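Local coordinates for protein pyruvate kinase (Cryptosporidium parvum, PDB 6P0Y) that probably catalyses the last step of glycolysis, passing the phosphoryl group of phosphoenolpyruvate to ADP to give pyruvate and ATP, with potassium as cofactor, at residues C50-S55 / K68-A73; V72-F77 / M107-G112; A327-E332 / M360-T365. One frame throughout, in Å; residues are numbered along the deposited sequence.

Followed from the N terminus, contacts 1 and 2 overlap at Val72-Ala73 and contact 3 follows in series; none encloses another. Contact 1 closes the loop through helix 59-68 and pairs strands 47-51 and 72-76. Contact 2 starts where contact 1 ends and spans helix 82-97 to bring strand 105-109 alongside. Contact 3 comes much later, after the 115-202 sheet and the middle barrel strands, and closes the loop that carries helix 342-353, at the end of strand 358-361. Because the eight-stranded barrel is closed, strand 358-361 borders strand 47-51. Thr51 OG1, bonded to Arg74 NH1 and Leu361 O, links the three, and all of them reach ADP.

Contact 1: residues C50-S55 / K68-A73; sequences CTIGPS and KGMSVA. With ADP (adenosine-5'-diphosphate), chain C.
Cys50, Ile52, Met70 and Ala73, which meet across this contact, bear no planar side chain; the flat group is the adenine of ADP, held next to the 51-54 end of the segment, away from the sulfur cluster. The CD-CG edge of the Pro54 ring lies over one adenine face, with Pro54 CD 3.5 Å from N3 of ADP. Ile52 O lies on the same side but beyond the rim at N7, and Thr51 CG2 comes up to the C8 edge, at 4.1 Å from C8 of ADP.

The junction between 50-55 and 68-73 is apolar around two sulfurs. Met70 runs out extended, its CG anti to the backbone N (chi1 -177°), and bends only at its last torsion (60°). Its shaft thereby lies along Cys50: Met70 SD is 3.5 Å from Cys50 CB, and Met70 CG is 3.6 Å from Cys50 SG. Ile52 crosses Met70 at about a right angle and brings CD1 to 4.1 Å from Met70 SD. Its CG1 meets Ala73 CB at 3.8 Å, next to the strand pairing.

That pairing is parallel, with Cys50 opposite Ala73. The evidence is the bond from Cys50 N to Val72 O, 2.9 Å and nearly straight at 168°, while Cys50 O accepts from Arg74 N. Before the strand, Gly69 takes a positive phi as the C-prime residue of the Schellman motif that ends helix 59-68.

The arrangement is the first beta-alpha-beta unit of the barrel, joining strands 47-51 and 72-76 through helix 59-68. Leu65 of that helix touches Ile52 and Met70, Ile92 of helix 82-97 touches Ile52 and Ala73, and Val375 of helix 371-387 packs on Cys50.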
loop_
_atom_site.group_PDB
_atom_site.type_symbol
_atom_site.label_atom_id
_atom_site.label_comp_id
_atom_site.label_asym_id
_atom_site.label_seq_id
_atom_site.Cartn_x
_atom_site.Cartn_y
_atom_site.Cartn_z
ATOM N N CYS A 50 -34.522 -15.958 -11.588
ATOM C CA CYS A 50 -35.680 -15.764 -12.498
ATOM C C CYS A 50 -36.978 -15.950 -11.707
ATOM O O CYS A 50 -37.166 -17.041 -11.120
ATOM C CB CYS A 50 -35.634 -16.739 -13.665
ATOM S SG CYS A 50 -34.150 -16.550 -14.684
ATOM N N THR A 51 -37.818 -14.912 -11.672
ATOM C CA THR A 51 -39.189 -14.962 -11.102
ATOM C C THR A 51 -40.062 -15.773 -12.061
ATOM O O THR A 51 -40.174 -15.363 -13.233
ATOM C CB THR A 51 -39.752 -13.556 -10.854
ATOM O OG1 THR A 51 -38.873 -12.868 -9.962
ATOM C CG2 THR A 51 -41.148 -13.579 -10.272
ATOM N N ILE A 52 -40.620 -16.888 -11.584
ATOM C CA ILE A 52 -41.450 -17.828 -12.395
ATOM C C ILE A 52 -42.906 -17.363 -12.324
ATOM O O ILE A 52 -43.391 -17.097 -11.208
ATOM C CB ILE A 52 -41.277 -19.285 -11.916
ATOM C CG1 ILE A 52 -39.800 -19.673 -11.794
ATOM C CG2 ILE A 52 -42.032 -20.248 -12.820
ATOM C CD1 ILE A 52 -38.967 -19.334 -13.012
ATOM N N GLY A 53 -43.560 -17.259 -13.483
ATOM C CA GLY A 53 -44.971 -16.853 -13.618
ATOM C C GLY A 53 -45.580 -17.369 -14.920
ATOM O O GLY A 53 -44.986 -18.208 -15.596
ATOM N N PRO A 54 -46.786 -16.884 -15.302
ATOM C CA PRO A 54 -47.460 -17.323 -16.527
ATOM C C PRO A 54 -46.594 -17.399 -17.799
ATOM O O PRO A 54 -46.770 -18.340 -18.553
ATOM C CB PRO A 54 -48.548 -16.251 -16.693
ATOM C CG PRO A 54 -48.908 -15.881 -15.269
ATOM C CD PRO A 54 -47.587 -15.914 -14.534
ATOM N N SER A 55 -45.689 -16.438 -18.005
ATOM C CA SER A 55 -44.858 -16.293 -19.233
ATOM C C SER A 55 -43.818 -17.419 -19.358
ATOM O O SER A 55 -43.313 -17.613 -20.482
ATOM C CB SER A 55 -44.185 -14.943 -19.279
ATOM O OG SER A 55 -45.094 -13.939 -19.698
ATOM N N LYS A 68 -30.298 -20.379 -20.743
ATOM C CA LYS A 68 -29.897 -18.950 -20.889
ATOM C C LYS A 68 -29.165 -18.477 -19.624
ATOM O O LYS A 68 -28.484 -17.429 -19.708
ATOM C CB LYS A 68 -31.109 -18.063 -21.190
ATOM C CG LYS A 68 -31.860 -18.368 -22.478
ATOM C CD LYS A 68 -31.024 -18.322 -23.740
ATOM C CE LYS A 68 -31.779 -18.887 -24.925
ATOM N NZ LYS A 68 -31.642 -18.032 -26.126
ATOM N N GLY A 69 -29.306 -19.196 -18.501
ATOM C CA GLY A 69 -28.409 -19.079 -17.330
ATOM C C GLY A 69 -29.117 -18.865 -15.998
ATOM O O GLY A 69 -28.521 -18.183 -15.136
ATOM N N MET A 70 -30.303 -19.451 -15.789
ATOM C CA MET A 70 -31.048 -19.354 -14.502
ATOM C C MET A 70 -30.290 -20.138 -13.422
ATOM O O MET A 70 -30.052 -21.340 -13.625
ATOM C CB MET A 70 -32.477 -19.901 -14.617
ATOM C CG MET A 70 -33.291 -19.737 -13.336
ATOM S SD MET A 70 -35.037 -20.208 -13.480
ATOM C CE MET A 70 -34.892 -21.928 -13.958
ATOM N N SER A 71 -29.922 -19.465 -12.328
ATOM C CA SER A 71 -29.300 -20.061 -11.116
ATOM C C SER A 71 -30.391 -20.502 -10.135
ATOM O O SER A 71 -30.250 -21.593 -9.540
ATOM C CB SER A 71 -28.354 -19.097 -10.449
ATOM O OG SER A 71 -27.481 -18.498 -11.392
ATOM N N VAL A 72 -31.425 -19.673 -9.959
ATOM C CA VAL A 72 -32.473 -19.848 -8.909
ATOM C C VAL A 72 -33.845 -19.493 -9.493
ATOM O O VAL A 72 -33.929 -18.498 -10.245
ATOM C CB VAL A 72 -32.150 -18.992 -7.671
ATOM C CG1 VAL A 72 -33.334 -18.868 -6.722
ATOM C CG2 VAL A 72 -30.927 -19.518 -6.936
ATOM N N ALA A 73 -34.867 -20.283 -9.150
ATOM C CA ALA A 73 -36.288 -20.048 -9.496
ATOM C C ALA A 73 -36.991 -19.408 -8.294
ATOM O O ALA A 73 -36.929 -19.990 -7.194
ATOM C CB ALA A 73 -36.943 -21.345 -9.898
HETATM P PB ADP C . -44.526 -7.702 -7.742
HETATM O O1B ADP C . -45.916 -7.931 -7.173
HETATM O O2B ADP C . -44.687 -6.962 -9.086
HETATM O O3B ADP C . -43.590 -6.996 -6.817
HETATM P PA ADP C . -42.763 -9.621 -8.989
HETATM O O1A ADP C . -42.768 -11.133 -8.958
HETATM O O2A ADP C . -41.509 -8.937 -8.596
HETATM O O3A ADP C . -43.969 -9.158 -8.064
HETATM O "O5'" ADP C . -43.294 -9.098 -10.415
HETATM C "C5'" ADP C . -43.539 -9.857 -11.618
HETATM C "C4'" ADP C . -44.989 -9.760 -12.034
HETATM O "O4'" ADP C . -45.365 -10.970 -12.728
HETATM C "C3'" ADP C . -46.010 -9.583 -10.910
HETATM O "O3'" ADP C . -46.308 -8.207 -10.704
HETATM C "C2'" ADP C . -47.239 -10.318 -11.446
HETATM O "O2'" ADP C . -48.016 -9.478 -12.293
HETATM C "C1'" ADP C . -46.593 -11.466 -12.229
HETATM N N9 ADP C . -46.322 -12.666 -11.439
HETATM C C8 ADP C . -45.205 -12.939 -10.692
HETATM N N7 ADP C . -45.240 -14.097 -10.078
HETATM C C5 ADP C . -46.467 -14.627 -10.445
HETATM C C6 ADP C . -47.118 -15.836 -10.120
HETATM N N6 ADP C . -46.583 -16.790 -9.352
HETATM N N1 ADP C . -48.350 -16.045 -10.635
HETATM C C2 ADP C . -48.885 -15.107 -11.427
HETATM N N3 ADP C . -48.364 -13.937 -11.812
HETATM C C4 ADP C . -47.147 -13.755 -11.283
#

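Contact 2: residues V72-F77 / M107-G112; sequences VARLNF and MLDTKG. With K (potassium ion), chain E; ADP (adenosine-5'-diphosphate), chain C.
Arg74 and Asp109 face one another across parallel strands 72-76 and 105-109, which with helix 82-97 form the second beta-alpha-beta unit of the TIM barrel. The Arg74 chain is extended from CG to NE, which carries its guanidinium off the sheet and forward, over the face shared with Asp109. The guanidinium and carboxylate planes stand 85° apart. Asp109 OD2 lies close to the guanidinium plane, but the arginine meets that oxygen from above the carboxylate, 36° out of its plane. The salt bridge is made chiefly by Arg74 NE to Asp109 OD2, 2.7 Å; Arg74 NH2 to the same oxygen, at 2.9 Å, is a weak bond. Lys270 NZ gives OD2 a second positive partner.

The third guanidinium nitrogen serves the nucleotide. Arg74 NH1 donates to O1A of ADP at 3.2 Å, and Asn76 ND2 donates to the same oxygen at 3.0 Å. Asn76 CB lies over one guanidinium face, toward its rim.

On the face that bears Leu75 and Leu108, Leu108 crosses the ring of Phe77, just past the strand end, at about a right angle. Leu108 CD1 sits 3.8 Å from the Phe77 ring centroid and 17° off the normal, a CH-pi contact, while Leu75 CB lies at the ring's edge. His85 stacks with Phe77, and Phe224 meets it edge-to-face.

Met107 N to Ala73 O, Leu75 N to Met107 O, Asp109 N to Leu75 O and Phe77 N to Asp109 O set the parallel register. Asp109 divides its carboxylate: OD1 binds the potassium ion at 2.9 Å, alongside Asn76 OD1 at 2.8 Å, Ser78 OG, and Thr110 O at 2.8 Å.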
loop_
_atom_site.group_PDB
_atom_site.type_symbol
_atom_site.label_atom_id
_atom_site.label_comp_id
_atom_site.label_asym_id
_atom_site.label_seq_id
_atom_site.Cartn_x
_atom_site.Cartn_y
_atom_site.Cartn_z
ATOM N N VAL A 72 -31.425 -19.673 -9.959
ATOM C CA VAL A 72 -32.473 -19.848 -8.909
ATOM C C VAL A 72 -33.845 -19.493 -9.493
ATOM O O VAL A 72 -33.929 -18.498 -10.245
ATOM C CB VAL A 72 -32.150 -18.992 -7.671
ATOM C CG1 VAL A 72 -33.334 -18.868 -6.722
ATOM C CG2 VAL A 72 -30.927 -19.518 -6.936
ATOM N N ALA A 73 -34.867 -20.283 -9.150
ATOM C CA ALA A 73 -36.288 -20.048 -9.496
ATOM C C ALA A 73 -36.991 -19.408 -8.294
ATOM O O ALA A 73 -36.929 -19.990 -7.194
ATOM C CB ALA A 73 -36.943 -21.345 -9.898
ATOM N N ARG A 74 -37.619 -18.247 -8.502
ATOM C CA ARG A 74 -38.297 -17.456 -7.438
ATOM C C ARG A 74 -39.813 -17.632 -7.564
ATOM O O ARG A 74 -40.359 -17.355 -8.656
ATOM C CB ARG A 74 -37.908 -15.976 -7.528
ATOM C CG ARG A 74 -38.617 -15.074 -6.527
ATOM C CD ARG A 74 -37.955 -13.711 -6.451
ATOM N NE ARG A 74 -38.740 -12.726 -5.720
ATOM C CZ ARG A 74 -39.691 -11.956 -6.247
ATOM N NH1 ARG A 74 -40.011 -12.047 -7.528
ATOM N NH2 ARG A 74 -40.332 -11.094 -5.477
ATOM N N LEU A 75 -40.444 -18.093 -6.481
ATOM C CA LEU A 75 -41.919 -18.153 -6.311
ATOM C C LEU A 75 -42.332 -16.995 -5.400
ATOM O O LEU A 75 -42.077 -17.062 -4.182
ATOM C CB LEU A 75 -42.305 -19.515 -5.726
ATOM C CG LEU A 75 -41.735 -20.718 -6.479
ATOM C CD1 LEU A 75 -42.035 -22.017 -5.747
ATOM C CD2 LEU A 75 -42.269 -20.762 -7.904
ATOM N N ASN A 76 -42.894 -15.946 -5.996
ATOM C CA ASN A 76 -43.432 -14.764 -5.278
ATOM C C ASN A 76 -44.825 -15.132 -4.763
ATOM O O ASN A 76 -45.767 -15.138 -5.576
ATOM C CB ASN A 76 -43.421 -13.531 -6.185
ATOM C CG ASN A 76 -43.808 -12.262 -5.461
ATOM O OD1 ASN A 76 -44.110 -12.292 -4.271
ATOM N ND2 ASN A 76 -43.793 -11.145 -6.168
ATOM N N PHE A 77 -44.942 -15.426 -3.463
ATOM C CA PHE A 77 -46.191 -15.900 -2.804
ATOM C C PHE A 77 -47.135 -14.724 -2.516
ATOM O O PHE A 77 -48.163 -14.930 -1.843
ATOM C CB PHE A 77 -45.862 -16.714 -1.547
ATOM C CG PHE A 77 -45.723 -18.197 -1.787
ATOM C CD1 PHE A 77 -45.004 -18.679 -2.875
ATOM C CD2 PHE A 77 -46.307 -19.113 -0.925
ATOM C CE1 PHE A 77 -44.874 -20.041 -3.093
ATOM C CE2 PHE A 77 -46.174 -20.475 -1.146
ATOM C CZ PHE A 77 -45.460 -20.934 -2.229
ATOM N N MET A 107 -36.550 -20.619 -4.491
ATOM C CA MET A 107 -36.682 -19.536 -3.486
ATOM C C MET A 107 -38.171 -19.235 -3.288
ATOM O O MET A 107 -38.857 -18.991 -4.303
ATOM C CB MET A 107 -35.944 -18.283 -3.978
ATOM C CG MET A 107 -36.298 -17.008 -3.240
ATOM S SD MET A 107 -35.373 -15.593 -3.886
ATOM C CE MET A 107 -33.807 -15.812 -3.044
ATOM N N LEU A 108 -38.649 -19.280 -2.038
ATOM C CA LEU A 108 -40.000 -18.797 -1.644
ATOM C C LEU A 108 -39.871 -17.356 -1.145
ATOM O O LEU A 108 -39.230 -17.148 -0.098
ATOM C CB LEU A 108 -40.605 -19.702 -0.564
ATOM C CG LEU A 108 -42.073 -19.413 -0.230
ATOM C CD1 LEU A 108 -42.797 -20.664 0.248
ATOM C CD2 LEU A 108 -42.210 -18.304 0.807
ATOM N N ASP A 109 -40.467 -16.410 -1.872
ATOM C CA ASP A 109 -40.506 -14.970 -1.511
ATOM C C ASP A 109 -41.831 -14.704 -0.786
ATOM O O ASP A 109 -42.884 -14.774 -1.442
ATOM C CB ASP A 109 -40.289 -14.111 -2.759
ATOM C CG ASP A 109 -39.988 -12.651 -2.472
ATOM O OD1 ASP A 109 -40.710 -12.050 -1.654
ATOM O OD2 ASP A 109 -39.048 -12.116 -3.087
ATOM N N THR A 110 -41.766 -14.417 0.519
ATOM C CA THR A 110 -42.932 -14.301 1.441
ATOM C C THR A 110 -43.778 -13.077 1.073
ATOM O O THR A 110 -43.197 -12.077 0.610
ATOM C CB THR A 110 -42.491 -14.204 2.908
ATOM O OG1 THR A 110 -41.714 -13.015 3.058
ATOM C CG2 THR A 110 -41.699 -15.410 3.367
ATOM N N LYS A 111 -45.099 -13.166 1.260
ATOM C CA LYS A 111 -46.043 -12.031 1.083
ATOM C C LYS A 111 -45.693 -10.952 2.110
ATOM O O LYS A 111 -45.430 -9.805 1.705
ATOM C CB LYS A 111 -47.496 -12.491 1.240
ATOM C CG LYS A 111 -48.545 -11.437 0.924
ATOM C CD LYS A 111 -49.937 -12.028 0.733
ATOM C CE LYS A 111 -50.987 -10.998 0.367
ATOM N NZ LYS A 111 -52.075 -10.928 1.373
ATOM N N GLY A 112 -45.673 -11.334 3.388
ATOM C CA GLY A 112 -45.328 -10.452 4.518
ATOM C C GLY A 112 -46.324 -9.308 4.671
ATOM O O GLY A 112 -47.452 -9.388 4.189
HETATM K K K E . -43.364 -10.915 -1.938
HETATM P PB ADP C . -44.526 -7.702 -7.742
HETATM O O1B ADP C . -45.916 -7.931 -7.173
HETATM O O2B ADP C . -44.687 -6.962 -9.086
HETATM O O3B ADP C . -43.590 -6.996 -6.817
HETATM P PA ADP C . -42.763 -9.621 -8.989
HETATM O O1A ADP C . -42.768 -11.133 -8.958
HETATM O O2A ADP C . -41.509 -8.937 -8.596
HETATM O O3A ADP C . -43.969 -9.158 -8.064
HETATM O "O5'" ADP C . -43.294 -9.098 -10.415
HETATM C "C5'" ADP C . -43.539 -9.857 -11.618
HETATM C "C4'" ADP C . -44.989 -9.760 -12.034
HETATM O "O4'" ADP C . -45.365 -10.970 -12.728
HETATM C "C3'" ADP C . -46.010 -9.583 -10.910
HETATM O "O3'" ADP C . -46.308 -8.207 -10.704
HETATM C "C2'" ADP C . -47.239 -10.318 -11.446
HETATM O "O2'" ADP C . -48.016 -9.478 -12.293
HETATM C "C1'" ADP C . -46.593 -11.466 -12.229
HETATM N N9 ADP C . -46.322 -12.666 -11.439
HETATM C C8 ADP C . -45.205 -12.939 -10.692
HETATM N N7 ADP C . -45.240 -14.097 -10.078
HETATM C C5 ADP C . -46.467 -14.627 -10.445
HETATM C C6 ADP C . -47.118 -15.836 -10.120
HETATM N N6 ADP C . -46.583 -16.790 -9.352
HETATM N N1 ADP C . -48.350 -16.045 -10.635
HETATM C C2 ADP C . -48.885 -15.107 -11.427
HETATM N N3 ADP C . -48.364 -13.937 -11.812
HETATM C C4 ADP C . -47.147 -13.755 -11.283
#

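Contact 3: residues A327-E332 / M360-T365; sequences ATQMLE and MLSGET. With ADP (adenosine-5'-diphosphate), chain C.
Gln329 and Glu364 accept both direct hydrogen bonds between the segments, their side chains running past each other in opposite directions with amide and carboxylate planes 65° apart. Gln329 is extended beyond CG, and its OE1 accepts from Gly363 N at 3.0 Å, the donor tilted 30° from the carbonyl plane. It thus receives an amide in the first turn of helix 363-366. Glu364, bent at chi2, turns its carboxylate back toward the strand end: OE1 takes Ser362 N at 2.7 Å, and OE2 takes Leu331 N at 3.2 Å. One residue therefore ties the start of its own helix to the 327-332 loop.

Two waters extend the network. Water 1 accepts from Ser362 OG and donates to Ala327 O (2.8 Å) and Met360 O. Water 2 accepts from Met330 N and donates to Met360 O and to Glu364 OE2 (2.7 Å), so Met360 O has two water donors.

Apolar contacts flank the polar ones. Met360, bent at its last torsion, brings CE to 3.7 Å from Ala327 CB, and Leu331 CD1 meets Leu361 CD2 at 4.1 Å.

Both segments stand at the C-terminal ends of barrel strands 324-326 and 358-361, where Ser362 comes near ADP and a bound magnesium ion. Helix 342-353 packs on Met330 and Leu331, helix 371-387 on Leu331, Leu361 and Glu364, and strand 47-51 touches Met360, Leu361 and Ser362.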
loop_
_atom_site.group_PDB
_atom_site.type_symbol
_atom_site.label_atom_id
_atom_site.label_comp_id
_atom_site.label_asym_id
_atom_site.label_seq_id
_atom_site.Cartn_x
_atom_site.Cartn_y
_atom_site.Cartn_z
ATOM N N ALA A 327 -32.017 -7.019 -6.449
ATOM C CA ALA A 327 -33.379 -7.473 -6.823
ATOM C C ALA A 327 -34.065 -6.431 -7.711
ATOM O O ALA A 327 -35.158 -6.736 -8.225
ATOM C CB ALA A 327 -34.194 -7.744 -5.582
ATOM N N THR A 328 -33.457 -5.251 -7.870
ATOM C CA THR A 328 -33.891 -4.184 -8.809
ATOM C C THR A 328 -34.287 -4.825 -10.143
ATOM O O THR A 328 -33.499 -5.640 -10.666
ATOM C CB THR A 328 -32.783 -3.138 -9.004
ATOM O OG1 THR A 328 -32.458 -2.587 -7.726
ATOM C CG2 THR A 328 -33.169 -2.023 -9.954
ATOM N N GLN A 329 -35.477 -4.489 -10.652
ATOM C CA GLN A 329 -35.897 -4.771 -12.048
ATOM C C GLN A 329 -35.151 -3.777 -12.947
ATOM O O GLN A 329 -35.483 -2.573 -12.896
ATOM C CB GLN A 329 -37.419 -4.672 -12.182
ATOM C CG GLN A 329 -37.942 -5.000 -13.576
ATOM C CD GLN A 329 -39.447 -5.096 -13.635
ATOM O OE1 GLN A 329 -40.041 -6.106 -13.268
ATOM N NE2 GLN A 329 -40.080 -4.042 -14.120
ATOM N N MET A 330 -34.164 -4.261 -13.710
ATOM C CA MET A 330 -33.170 -3.416 -14.428
ATOM C C MET A 330 -33.356 -3.494 -15.949
ATOM O O MET A 330 -32.739 -2.660 -16.641
ATOM C CB MET A 330 -31.745 -3.841 -14.060
ATOM C CG MET A 330 -31.362 -3.466 -12.642
ATOM S SD MET A 330 -29.595 -3.642 -12.318
ATOM C CE MET A 330 -29.468 -5.413 -12.068
ATOM N N LEU A 331 -34.160 -4.438 -16.454
ATOM C CA LEU A 331 -34.467 -4.589 -17.904
ATOM C C LEU A 331 -35.982 -4.470 -18.127
ATOM O O LEU A 331 -36.543 -5.320 -18.846
ATOM C CB LEU A 331 -33.942 -5.945 -18.395
ATOM C CG LEU A 331 -32.456 -6.219 -18.163
ATOM C CD1 LEU A 331 -32.093 -7.623 -18.619
ATOM C CD2 LEU A 331 -31.582 -5.192 -18.868
ATOM N N GLU A 332 -36.617 -3.439 -17.553
ATOM C CA GLU A 332 -38.092 -3.236 -17.590
ATOM C C GLU A 332 -38.578 -3.181 -19.046
ATOM O O GLU A 332 -39.635 -3.783 -19.331
ATOM C CB GLU A 332 -38.482 -1.962 -16.837
ATOM C CG GLU A 332 -39.978 -1.685 -16.837
ATOM C CD GLU A 332 -40.427 -0.537 -15.945
ATOM O OE1 GLU A 332 -39.556 0.102 -15.309
ATOM O OE2 GLU A 332 -41.651 -0.286 -15.885
ATOM N N MET A 360 -31.565 -10.269 -10.509
ATOM C CA MET A 360 -32.937 -10.842 -10.494
ATOM C C MET A 360 -33.770 -10.281 -11.650
ATOM O O MET A 360 -33.751 -9.052 -11.866
ATOM C CB MET A 360 -33.646 -10.535 -9.171
ATOM C CG MET A 360 -34.921 -11.332 -8.972
ATOM S SD MET A 360 -35.532 -11.253 -7.272
ATOM C CE MET A 360 -36.640 -9.850 -7.386
ATOM N N LEU A 361 -34.488 -11.168 -12.340
ATOM C CA LEU A 361 -35.535 -10.826 -13.334
ATOM C C LEU A 361 -36.906 -11.059 -12.690
ATOM O O LEU A 361 -37.103 -12.126 -12.076
ATOM C CB LEU A 361 -35.328 -11.690 -14.579
ATOM C CG LEU A 361 -34.003 -11.448 -15.303
ATOM C CD1 LEU A 361 -33.473 -12.732 -15.906
ATOM C CD2 LEU A 361 -34.148 -10.378 -16.374
ATOM N N SER A 362 -37.795 -10.068 -12.802
ATOM C CA SER A 362 -39.149 -10.048 -12.192
ATOM C C SER A 362 -40.198 -10.151 -13.305
ATOM O O SER A 362 -40.462 -11.284 -13.746
ATOM C CB SER A 362 -39.317 -8.825 -11.336
ATOM O OG SER A 362 -38.483 -8.903 -10.188
ATOM N N GLY A 363 -40.735 -9.019 -13.769
ATOM C CA GLY A 363 -41.707 -8.956 -14.879
ATOM C C GLY A 363 -41.139 -9.514 -16.175
ATOM O O GLY A 363 -41.922 -10.087 -16.959
ATOM N N GLU A 364 -39.826 -9.370 -16.390
ATOM C CA GLU A 364 -39.140 -9.759 -17.652
ATOM C C GLU A 364 -39.331 -11.259 -17.907
ATOM O O GLU A 364 -39.400 -11.639 -19.087
ATOM C CB GLU A 364 -37.647 -9.424 -17.611
ATOM C CG GLU A 364 -37.334 -7.979 -17.256
ATOM C CD GLU A 364 -36.888 -7.762 -15.818
ATOM O OE1 GLU A 364 -37.398 -8.472 -14.927
ATOM O OE2 GLU A 364 -36.021 -6.892 -15.595
ATOM N N THR A 365 -39.403 -12.073 -16.846
ATOM C CA THR A 365 -39.609 -13.547 -16.919
ATOM C C THR A 365 -41.044 -13.914 -16.514
ATOM O O THR A 365 -41.612 -14.813 -17.167
ATOM C CB THR A 365 -38.591 -14.307 -16.054
ATOM O OG1 THR A 365 -38.554 -13.727 -14.750
ATOM C CG2 THR A 365 -37.199 -14.304 -16.647
HETATM P PB ADP C . -44.526 -7.702 -7.742
HETATM O O1B ADP C . -45.916 -7.931 -7.173
HETATM O O2B ADP C . -44.687 -6.962 -9.086
HETATM O O3B ADP C . -43.590 -6.996 -6.817
HETATM P PA ADP C . -42.763 -9.621 -8.989
HETATM O O1A ADP C . -42.768 -11.133 -8.958
HETATM O O2A ADP C . -41.509 -8.937 -8.596
HETATM O O3A ADP C . -43.969 -9.158 -8.064
HETATM O "O5'" ADP C . -43.294 -9.098 -10.415
HETATM C "C5'" ADP C . -43.539 -9.857 -11.618
HETATM C "C4'" ADP C . -44.989 -9.760 -12.034
HETATM O "O4'" ADP C . -45.365 -10.970 -12.728
HETATM C "C3'" ADP C . -46.010 -9.583 -10.910
HETATM O "O3'" ADP C . -46.308 -8.207 -10.704
HETATM C "C2'" ADP C . -47.239 -10.318 -11.446
HETATM O "O2'" ADP C . -48.016 -9.478 -12.293
HETATM C "C1'" ADP C . -46.593 -11.466 -12.229
HETATM N N9 ADP C . -46.322 -12.666 -11.439
HETATM C C8 ADP C . -45.205 -12.939 -10.692
HETATM N N7 ADP C . -45.240 -14.097 -10.078
HETATM C C5 ADP C . -46.467 -14.627 -10.445
HETATM C C6 ADP C . -47.118 -15.836 -10.120
HETATM N N6 ADP C . -46.583 -16.790 -9.352
HETATM N N1 ADP C . -48.350 -16.045 -10.635
HETATM C C2 ADP C . -48.885 -15.107 -11.427
HETATM N N3 ADP C . -48.364 -13.937 -11.812
HETATM C C4 ADP C . -47.147 -13.755 -11.283
HETATM O O HOH W 1 -35.905 -7.897 -10.659
HETATM O O HOH W 2 -33.926 -7.283 -13.961
#